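Local structure of putative tagatose-6-phosphate ketose/aldose isomerase (Escherichia coli, 3C3J) at residues 61-66 with 239-244; 226-231 with 255-260; 233-238 with 337-342; 282-287 with 333-338. The protein belongs to the SIS family, with two SIS domains of alpha/beta fold in each chain, and forms a two-chain assembly. All coordinates share one frame; numbering follows the deposited sequence.

Contact 1 of 4, residues 61-66 with 239-244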
# COMPACT_ATOMS: atom_id res chain seq x y z
N ALA A 61 -9.37 -1.46 -9.82
CA ALA A 61 -8.22 -0.68 -10.29
C ALA A 61 -8.35 0.76 -9.82
O ALA A 61 -9.45 1.28 -9.71
CB ALA A 61 -8.17 -0.72 -11.81
N GLY A 62 -7.21 1.42 -9.56
CA GLY A 62 -7.22 2.83 -9.17
C GLY A 62 -8.05 3.06 -7.91
O GLY A 62 -7.96 2.30 -6.93
N THR A 63 -8.89 4.09 -7.96
CA THR A 63 -9.86 4.38 -6.89
C THR A 63 -10.66 3.16 -6.44
O THR A 63 -10.90 2.99 -5.25
CB THR A 63 -10.82 5.50 -7.35
OG1 THR A 63 -10.09 6.73 -7.46
CG2 THR A 63 -11.99 5.66 -6.37
N SER A 64 -11.05 2.31 -7.38
CA SER A 64 -11.83 1.11 -7.05
C SER A 64 -11.02 0.12 -6.23
O SER A 64 -11.60 -0.66 -5.50
CB SER A 64 -12.38 0.42 -8.30
OG SER A 64 -13.36 1.24 -8.92
N ALA A 65 -9.69 0.17 -6.35
CA ALA A 65 -8.82 -0.68 -5.52
C ALA A 65 -8.87 -0.24 -4.07
O ALA A 65 -8.68 -1.06 -3.16
CB ALA A 65 -7.38 -0.64 -6.02
N PHE A 66 -9.10 1.05 -3.83
CA PHE A 66 -9.01 1.57 -2.46
C PHE A 66 -10.21 1.18 -1.61
O PHE A 66 -10.14 1.23 -0.38
CB PHE A 66 -8.80 3.10 -2.47
CG PHE A 66 -7.67 3.54 -3.36
CD1 PHE A 66 -6.54 2.74 -3.55
CD2 PHE A 66 -7.73 4.77 -4.02
CE1 PHE A 66 -5.51 3.15 -4.42
CE2 PHE A 66 -6.71 5.17 -4.86
CZ PHE A 66 -5.59 4.37 -5.06
N ALA A 239 -7.34 8.01 2.96
CA ALA A 239 -6.24 8.96 2.70
C ALA A 239 -5.67 8.79 1.30
O ALA A 239 -5.41 9.78 0.62
CB ALA A 239 -5.15 8.86 3.76
N ARG A 240 -5.52 7.54 0.86
CA ARG A 240 -4.99 7.24 -0.47
C ARG A 240 -5.91 7.72 -1.58
O ARG A 240 -5.45 8.36 -2.55
CB ARG A 240 -4.75 5.74 -0.60
CG ARG A 240 -3.95 5.35 -1.82
CD ARG A 240 -3.64 3.83 -1.71
NE ARG A 240 -2.72 3.38 -2.74
CZ ARG A 240 -2.29 2.12 -2.83
NH1 ARG A 240 -2.72 1.18 -1.98
NH2 ARG A 240 -1.47 1.78 -3.79
N GLU A 241 -7.20 7.46 -1.43
CA GLU A 241 -8.21 7.99 -2.37
C GLU A 241 -8.22 9.53 -2.40
O GLU A 241 -8.35 10.14 -3.48
CB GLU A 241 -9.59 7.46 -1.97
CG GLU A 241 -10.81 8.03 -2.72
CD GLU A 241 -10.66 8.08 -4.24
OE1 GLU A 241 -9.77 7.40 -4.82
OE2 GLU A 241 -11.49 8.79 -4.86
N SER A 242 -8.14 10.13 -1.22
CA SER A 242 -8.10 11.58 -1.07
C SER A 242 -6.89 12.16 -1.79
O SER A 242 -7.02 13.16 -2.51
CB SER A 242 -8.09 11.96 0.41
OG SER A 242 -9.28 11.56 1.05
N ALA A 243 -5.74 11.54 -1.61
CA ALA A 243 -4.52 12.00 -2.28
C ALA A 243 -4.69 11.86 -3.80
O ALA A 243 -4.35 12.78 -4.53
CB ALA A 243 -3.30 11.23 -1.76
N LEU A 244 -5.21 10.73 -4.28
CA LEU A 244 -5.33 10.53 -5.72
C LEU A 244 -6.28 11.56 -6.35
O LEU A 244 -6.03 12.05 -7.46
CB LEU A 244 -5.80 9.11 -6.03
CG LEU A 244 -5.85 8.80 -7.53
CD1 LEU A 244 -4.47 9.06 -8.19
CD2 LEU A 244 -6.35 7.37 -7.74
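At the interface between the two SIS domains of the chain, Thr63 and Phe66, on the first turn of helix 63-79, meet Arg240, Glu241 and Leu244 on helix 235-249. Between residues 61-66 and 239-244 one hydrogen bond crosses: the hydroxyl of Thr63 donates from OG1 to OE1 of Glu241 over 2.7 Å, arriving on the syn side of the carboxylate and 18° out of its plane. Glu241 reaches this point because its chain bends at chi2 (47°), which brings a side chain that starts along the interface over to the threonine. The other oxygen, OE2, forms a salt bridge with Lys245, so each oxygen of the carboxylate has a partner. Phe66 supplies most of the remaining contact. Its ring lies between two different surfaces: Gly62 O sits over the centre of one face, 3.4 Å above the plane, and the extended Arg240 chain runs across the other. There CG makes a CH-pi contact 3.8 Å from the ring centroid, while Arg240 NE comes within 3.3 Å of Phe66 CE1, with the guanidinium plane turned 25° from the ring. At the edge, Glu241 OE1 lies in the ring plane, 3.4 Å from Phe66 CD2, and Leu244 CD2 packs against Phe66 CE2 at 3.6 Å. Further out, Arg240 continues to a salt bridge with Asp69 on helix 63-79. Thr63 also touches Ile176 of helix 174-187, Glu241 leans on Leu343 of helix 335-356, and Arg240 rests on Tyr258 of strand 255-259.

Contact 2 of 4, residues 226-231 with 255-260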
# COMPACT_ATOMS: atom_id res chain seq x y z
N ARG A 226 2.39 20.67 -1.68
CA ARG A 226 2.27 19.25 -1.30
C ARG A 226 1.09 19.11 -0.38
O ARG A 226 0.85 19.98 0.47
CB ARG A 226 3.52 18.75 -0.59
CG ARG A 226 4.80 18.91 -1.42
CD ARG A 226 6.02 18.42 -0.68
NE ARG A 226 7.20 18.38 -1.56
CZ ARG A 226 8.42 17.98 -1.18
NH1 ARG A 226 9.41 17.98 -2.06
NH2 ARG A 226 8.65 17.58 0.06
N ILE A 227 0.36 18.02 -0.55
CA ILE A 227 -0.67 17.65 0.38
C ILE A 227 -0.43 16.22 0.84
O ILE A 227 -0.08 15.35 0.04
CB ILE A 227 -2.10 17.84 -0.20
CG1 ILE A 227 -3.14 17.49 0.86
CG2 ILE A 227 -2.31 17.03 -1.46
CD1 ILE A 227 -4.52 18.03 0.54
N VAL A 228 -0.60 16.00 2.14
CA VAL A 228 -0.48 14.68 2.72
C VAL A 228 -1.74 14.39 3.50
O VAL A 228 -2.12 15.17 4.39
CB VAL A 228 0.70 14.53 3.70
CG1 VAL A 228 0.83 13.00 4.12
CG2 VAL A 228 1.97 15.07 3.10
N TYR A 229 -2.38 13.26 3.18
CA TYR A 229 -3.49 12.75 3.99
C TYR A 229 -3.03 11.58 4.83
O TYR A 229 -2.35 10.68 4.33
CB TYR A 229 -4.65 12.30 3.09
CG TYR A 229 -5.43 13.42 2.43
CD1 TYR A 229 -6.49 14.04 3.08
CD2 TYR A 229 -5.16 13.79 1.12
CE1 TYR A 229 -7.24 15.04 2.46
CE2 TYR A 229 -5.89 14.77 0.48
CZ TYR A 229 -6.94 15.40 1.16
OH TYR A 229 -7.67 16.37 0.52
N LEU A 230 -3.44 11.58 6.10
CA LEU A 230 -3.06 10.53 7.07
C LEU A 230 -4.29 9.91 7.72
O LEU A 230 -5.24 10.61 8.11
CB LEU A 230 -2.14 11.09 8.17
CG LEU A 230 -0.85 11.81 7.75
CD1 LEU A 230 -0.10 12.45 8.94
CD2 LEU A 230 0.07 10.84 7.00
N GLY A 231 -4.30 8.58 7.80
CA GLY A 231 -5.38 7.85 8.47
C GLY A 231 -4.88 6.49 8.92
O GLY A 231 -4.10 5.86 8.21
N ALA A 255 1.34 18.01 -5.64
CA ALA A 255 1.86 16.69 -5.28
C ALA A 255 1.07 16.19 -4.07
O ALA A 255 0.85 16.93 -3.10
CB ALA A 255 3.37 16.78 -4.93
N ALA A 256 0.64 14.93 -4.12
CA ALA A 256 -0.17 14.36 -3.03
C ALA A 256 0.39 13.03 -2.53
O ALA A 256 0.86 12.20 -3.31
CB ALA A 256 -1.66 14.23 -3.45
N PHE A 257 0.33 12.86 -1.21
CA PHE A 257 0.92 11.72 -0.50
C PHE A 257 -0.09 11.20 0.50
O PHE A 257 -1.01 11.91 0.90
CB PHE A 257 2.19 12.13 0.25
CG PHE A 257 3.18 12.84 -0.60
CD1 PHE A 257 4.16 12.15 -1.28
CD2 PHE A 257 3.12 14.23 -0.74
CE1 PHE A 257 5.08 12.81 -2.10
CE2 PHE A 257 4.03 14.90 -1.56
CZ PHE A 257 5.01 14.19 -2.23
N TYR A 258 0.06 9.95 0.89
CA TYR A 258 -0.77 9.35 1.95
C TYR A 258 0.08 8.47 2.85
O TYR A 258 1.12 7.95 2.42
CB TYR A 258 -1.89 8.49 1.35
CG TYR A 258 -1.36 7.39 0.48
CD1 TYR A 258 -1.17 6.09 0.98
CD2 TYR A 258 -1.01 7.63 -0.85
CE1 TYR A 258 -0.65 5.08 0.17
CE2 TYR A 258 -0.47 6.61 -1.66
CZ TYR A 258 -0.31 5.34 -1.14
OH TYR A 258 0.21 4.33 -1.94
N ASP A 259 -0.41 8.24 4.05
CA ASP A 259 0.21 7.29 4.97
C ASP A 259 -0.68 7.11 6.17
O ASP A 259 -1.76 7.71 6.25
CB ASP A 259 1.59 7.78 5.45
CG ASP A 259 2.62 6.63 5.61
OD1 ASP A 259 2.31 5.54 6.14
OD2 ASP A 259 3.79 6.87 5.24
N SER A 260 -0.25 6.26 7.09
CA SER A 260 -0.87 6.18 8.40
C SER A 260 -0.10 7.14 9.32
O SER A 260 1.06 7.42 9.07
CB SER A 260 -0.81 4.78 8.97
OG SER A 260 0.51 4.42 9.21
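Ile227 is bonded to two residues of the other strand: its O accepts from Phe257 N at 2.8 Å and its N donates to Ala255 O, also at 2.8 Å. Tyr229 repeats the pattern two residues along, its N giving to Phe257 O and its O receiving Asp259 N, before Gly231 N closes the series on Asp259 O at 3.1 Å. Alternate residues of each strand therefore bond to two residues of the other, as parallel pairing requires, and CA-H...O contacts such as Ala256 CA to Ile227 O (3.2 Å) fill the intervals. Side chains sort onto two faces. On that of Ile227 and Tyr229, Ile227 CG2 meets Ala256 CB at 3.5 Å, tighter than usual carbon packing. On that of Arg226 and Val228, the Phe257 ring presents its edge to Arg226 CB, 4.0 Å from CE2, and Val228 CG2 stands 4.1 Å from Phe257 CD2.

The two strands and helix 235-249 between them form a beta-alpha-beta crossover of the second SIS domain, whose parallel sheet has the order 2-1-3-4-5. Strand 226-231 is paired on its other side with strand 276-281, and Tyr229 packs on helix 235-249 through Ala239 and Ser242. Strand 255-259 lies outermost in the chain's sheet, beside the second subunit: Phe257 meets Phe257 of the other subunit with rings nearly parallel, and Arg226 NH2 bonds to Gly252 O there.

Contact 3 of 4, residues 233-238 with 337-342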
# COMPACT_ATOMS: atom_id res chain seq x y z
N GLY A 233 -5.07 2.44 10.00
CA GLY A 233 -5.79 1.22 9.62
C GLY A 233 -6.39 1.40 8.24
O GLY A 233 -5.73 1.93 7.34
N GLY A 234 -7.67 1.04 8.10
CA GLY A 234 -8.39 1.21 6.85
C GLY A 234 -8.59 2.66 6.39
O GLY A 234 -8.80 2.90 5.21
N LEU A 235 -8.52 3.62 7.31
CA LEU A 235 -8.59 5.03 6.90
C LEU A 235 -7.39 5.47 6.09
O LEU A 235 -7.45 6.51 5.44
CB LEU A 235 -8.77 5.95 8.09
CG LEU A 235 -10.09 5.84 8.85
CD1 LEU A 235 -10.04 6.74 10.10
CD2 LEU A 235 -11.31 6.18 7.95
N GLN A 236 -6.31 4.70 6.12
CA GLN A 236 -5.22 4.95 5.21
C GLN A 236 -5.71 4.82 3.74
O GLN A 236 -5.28 5.59 2.86
CB GLN A 236 -3.99 4.06 5.47
CG GLN A 236 -2.84 4.49 4.57
CD GLN A 236 -1.54 3.74 4.73
OE1 GLN A 236 -1.37 2.84 5.59
NE2 GLN A 236 -0.59 4.11 3.86
N GLY A 237 -6.60 3.87 3.48
CA GLY A 237 -7.21 3.76 2.15
C GLY A 237 -8.02 5.00 1.76
O GLY A 237 -8.02 5.40 0.60
N ALA A 238 -8.73 5.59 2.72
CA ALA A 238 -9.43 6.86 2.51
C ALA A 238 -8.44 7.99 2.21
O ALA A 238 -8.67 8.83 1.30
CB ALA A 238 -10.30 7.20 3.73
N GLU A 337 -17.61 3.68 8.58
CA GLU A 337 -18.65 4.71 8.42
C GLU A 337 -18.06 6.10 8.27
O GLU A 337 -18.48 6.85 7.39
CB GLU A 337 -19.64 4.67 9.58
CG GLU A 337 -20.47 3.36 9.58
CD GLU A 337 -21.41 3.26 10.78
OE1 GLU A 337 -20.99 3.71 11.87
OE2 GLU A 337 -22.54 2.72 10.63
N GLN A 338 -17.09 6.43 9.13
CA GLN A 338 -16.33 7.70 9.04
C GLN A 338 -15.66 7.97 7.70
O GLN A 338 -15.51 9.13 7.32
CB GLN A 338 -15.20 7.71 10.07
CG GLN A 338 -15.63 7.95 11.51
CD GLN A 338 -14.57 8.72 12.28
OE1 GLN A 338 -13.38 8.30 12.39
NE2 GLN A 338 -14.97 9.84 12.81
N ALA A 339 -15.19 6.92 7.04
CA ALA A 339 -14.51 7.04 5.75
C ALA A 339 -15.36 7.88 4.80
O ALA A 339 -14.85 8.72 4.08
CB ALA A 339 -14.24 5.65 5.13
N PHE A 340 -16.67 7.66 4.81
CA PHE A 340 -17.62 8.41 3.96
C PHE A 340 -17.58 9.92 4.26
O PHE A 340 -17.49 10.75 3.36
CB PHE A 340 -19.02 7.84 4.11
CG PHE A 340 -19.15 6.44 3.57
CD1 PHE A 340 -19.53 6.22 2.26
CD2 PHE A 340 -18.88 5.36 4.38
CE1 PHE A 340 -19.62 4.92 1.78
CE2 PHE A 340 -18.98 4.04 3.90
CZ PHE A 340 -19.33 3.83 2.60
N CYS A 341 -17.61 10.26 5.54
CA CYS A 341 -17.51 11.65 6.00
C CYS A 341 -16.21 12.31 5.55
O CYS A 341 -16.24 13.40 5.01
CB CYS A 341 -17.60 11.72 7.51
SG CYS A 341 -19.06 10.88 8.25
N PHE A 342 -15.07 11.65 5.78
CA PHE A 342 -13.78 12.23 5.39
C PHE A 342 -13.71 12.46 3.88
O PHE A 342 -13.22 13.50 3.43
CB PHE A 342 -12.62 11.34 5.83
CG PHE A 342 -12.50 11.20 7.33
CD1 PHE A 342 -12.38 12.32 8.14
CD2 PHE A 342 -12.49 9.95 7.92
CE1 PHE A 342 -12.26 12.19 9.53
CE2 PHE A 342 -12.36 9.80 9.30
CZ PHE A 342 -12.25 10.93 10.11
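Leu235 lies against Ala339 and Phe342, and every defined interaction between residues 233-238 and 337-342 is apolar; no hydrogen bond crosses. The leucine does most of the work by splitting its two methyls. CD1 meets Phe342 CE2 at 3.9 Å, while CD2 lies 4.0 Å from Ala339 CA and 4.1 Å from Ala339 CB. CD2 also touches the same ring, at 4.0 Å from Phe342 CD2, so the two methyls meet the ring obliquely, about its CD2 and CE2 atoms, the two side chains crossing at about a right angle. With CG anti to the carbonyl carbon (chi1 -66°), Leu235 directs its branched end at helix 335-356.

Helix 235-249, which follows the first strand of the second SIS domain, here meets helix 335-356, the long helix that comes after the last strand of that domain's sheet. The contact therefore joins an early and a late helix of one alpha/beta unit, through the first turn of the former.

The remaining apolar contact is between two alanine methyls. Ala238 points toward helix 335-356, and its CB comes to 4.5 Å from Ala339 CB. With a single methyl on each side the backbones can approach closely, and the CA atoms of Ala238 and Ala339 are 6.0 Å apart, the nearest pair here.

Aromatic stacking carries the packing outward, since the Phe342 ring stacks with that of Phe281 at the end of strand 276-281. On the far side of helix 335-356, Phe340 turns away from this contact and meets Trp27 and Phe197 edge-to-face.

Contact 4 of 4, residues 282-287 with 333-338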
# COMPACT_ATOMS: atom_id res chain seq x y z
N VAL A 282 -8.96 11.63 11.92
CA VAL A 282 -8.86 11.08 13.26
C VAL A 282 -9.84 9.92 13.48
O VAL A 282 -11.04 10.03 13.23
CB VAL A 282 -9.07 12.20 14.32
CG1 VAL A 282 -8.98 11.64 15.76
CG2 VAL A 282 -8.06 13.31 14.11
N SER A 283 -9.32 8.79 13.96
CA SER A 283 -10.14 7.63 14.26
C SER A 283 -11.20 7.94 15.31
O SER A 283 -10.98 8.75 16.20
CB SER A 283 -9.28 6.44 14.70
OG SER A 283 -10.08 5.30 14.96
N SER A 284 -12.35 7.29 15.17
CA SER A 284 -13.40 7.27 16.20
C SER A 284 -13.21 6.12 17.19
O SER A 284 -13.95 6.01 18.18
CB SER A 284 -14.77 7.15 15.54
OG SER A 284 -14.88 5.93 14.84
N HIS A 285 -12.26 5.25 16.90
CA HIS A 285 -12.00 4.12 17.77
C HIS A 285 -11.17 4.62 18.94
O HIS A 285 -10.15 5.27 18.76
CB HIS A 285 -11.30 2.97 17.04
CG HIS A 285 -11.27 1.70 17.83
ND1 HIS A 285 -10.45 1.52 18.92
CD2 HIS A 285 -11.96 0.54 17.69
CE1 HIS A 285 -10.64 0.31 19.42
NE2 HIS A 285 -11.54 -0.31 18.69
N PRO A 286 -11.64 4.34 20.17
CA PRO A 286 -10.99 4.93 21.36
C PRO A 286 -9.53 4.48 21.59
O PRO A 286 -8.73 5.23 22.15
CB PRO A 286 -11.92 4.49 22.49
CG PRO A 286 -12.55 3.23 21.98
CD PRO A 286 -12.78 3.47 20.52
N TYR A 287 -9.16 3.28 21.15
CA TYR A 287 -7.76 2.87 21.20
C TYR A 287 -6.93 3.56 20.10
O TYR A 287 -5.94 4.28 20.38
CB TYR A 287 -7.67 1.34 21.07
CG TYR A 287 -6.25 0.87 21.03
CD1 TYR A 287 -5.48 0.82 22.19
CD2 TYR A 287 -5.67 0.50 19.83
CE1 TYR A 287 -4.16 0.40 22.15
CE2 TYR A 287 -4.38 0.08 19.77
CZ TYR A 287 -3.62 0.03 20.92
OH TYR A 287 -2.33 -0.39 20.81
N PHE A 333 -19.88 6.67 15.16
CA PHE A 333 -19.62 5.98 13.90
C PHE A 333 -18.36 5.13 14.07
O PHE A 333 -17.40 5.55 14.72
CB PHE A 333 -19.33 6.98 12.76
CG PHE A 333 -20.55 7.59 12.10
CD1 PHE A 333 -21.77 7.70 12.75
CD2 PHE A 333 -20.42 8.14 10.81
CE1 PHE A 333 -22.86 8.29 12.12
CE2 PHE A 333 -21.48 8.75 10.19
CZ PHE A 333 -22.72 8.84 10.85
N ILE A 334 -18.34 3.97 13.45
CA ILE A 334 -17.12 3.19 13.35
C ILE A 334 -16.28 3.71 12.17
O ILE A 334 -16.76 4.55 11.38
CB ILE A 334 -17.42 1.68 13.23
CG1 ILE A 334 -18.23 1.37 11.97
CG2 ILE A 334 -18.15 1.15 14.50
CD1 ILE A 334 -18.46 -0.16 11.74
N ASP A 335 -15.04 3.27 12.04
CA ASP A 335 -14.16 3.92 11.07
C ASP A 335 -14.59 3.71 9.62
O ASP A 335 -14.42 4.62 8.81
CB ASP A 335 -12.69 3.57 11.29
CG ASP A 335 -12.03 4.43 12.38
OD1 ASP A 335 -12.58 5.51 12.73
OD2 ASP A 335 -10.96 4.02 12.89
N VAL A 336 -15.17 2.56 9.30
CA VAL A 336 -15.62 2.37 7.92
C VAL A 336 -16.80 3.31 7.58
O VAL A 336 -16.98 3.68 6.41
CB VAL A 336 -15.97 0.89 7.58
CG1 VAL A 336 -14.69 -0.01 7.62
CG2 VAL A 336 -17.13 0.33 8.49
N GLU A 337 -17.61 3.68 8.58
CA GLU A 337 -18.65 4.71 8.42
C GLU A 337 -18.06 6.10 8.27
O GLU A 337 -18.48 6.85 7.39
CB GLU A 337 -19.64 4.67 9.58
CG GLU A 337 -20.47 3.36 9.58
CD GLU A 337 -21.41 3.26 10.78
OE1 GLU A 337 -20.99 3.71 11.87
OE2 GLU A 337 -22.54 2.72 10.63
N GLN A 338 -17.09 6.43 9.13
CA GLN A 338 -16.33 7.70 9.04
C GLN A 338 -15.66 7.97 7.70
O GLN A 338 -15.51 9.13 7.32
CB GLN A 338 -15.20 7.71 10.07
CG GLN A 338 -15.63 7.95 11.51
CD GLN A 338 -14.57 8.72 12.28
OE1 GLN A 338 -13.38 8.30 12.39
NE2 GLN A 338 -14.97 9.84 12.81
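An ST turn in the loop after strand 276-281 meets the N-terminal turn of helix 335-356, with Ser283 and Ser284 reaching Asp335 and Phe333. Asp335 receives both serines through different oxygens. The hydroxyl of Ser283 donates to Asp335 OD2 over 2.6 Å, and the backbone N of Ser284 donates to Asp335 OD1 over 3.0 Å with a nearly straight N-H...O angle of 169°. Each oxygen uses its syn lone pair, so the carboxylate faces the loop with its two-oxygen end and its rotation is fixed by two bonds. Ser283 OG also accepts from His285 N at 2.9 Å, the bond that defines the ST turn. Its hydroxyl can reach both partners because OG stands anti to the backbone N (chi1 -179°).

Leaving strand 276-281 of the second SIS domain, the loop lies against the start of helix 335-356, the domain's last long helix, and against the residues just before it. There Ser284 OG gives its proton to Phe333 O over 2.6 Å, from a position tilted 24° out of the carbonyl plane. Ile334 occupies the N-cap position, and its own N bonds to Glu337 OE1 at 3.1 Å within the first turn; that same OE1 forms a salt bridge with Arg331.

A second shell holds the loop itself. Ser283 N bonds to Asp292 on helix 288-302, Ser283 O receives Arg289 NE, and Ser284 O receives His332 NE2. Farther along, His285 ND1 accepts from Tyr287 N, a capping bond, and Tyr287 OH reaches Val92 O of the second subunit.

Contacts 2, 3 and 4 all lie within the second SIS domain, whereas contact 1 joins that domain to the first. Helix 235-249 is common to contacts 1 and 3, whose centres are 11 Å apart, and it is also the crossover helix between the two strands of contact 2. Contacts 3 and 4 are the closest pair, about 8 Å between centres, and both use helix 335-356. The centres of contacts 1 and 4 are about 19 Å apart, and the two do not touch. Along the chain, contacts 1, 2 and 3 cross one another, while contact 4 opens after contacts 1 and 2 have closed. One helix thus links the interdomain surface, the domain's sheet and its last helix.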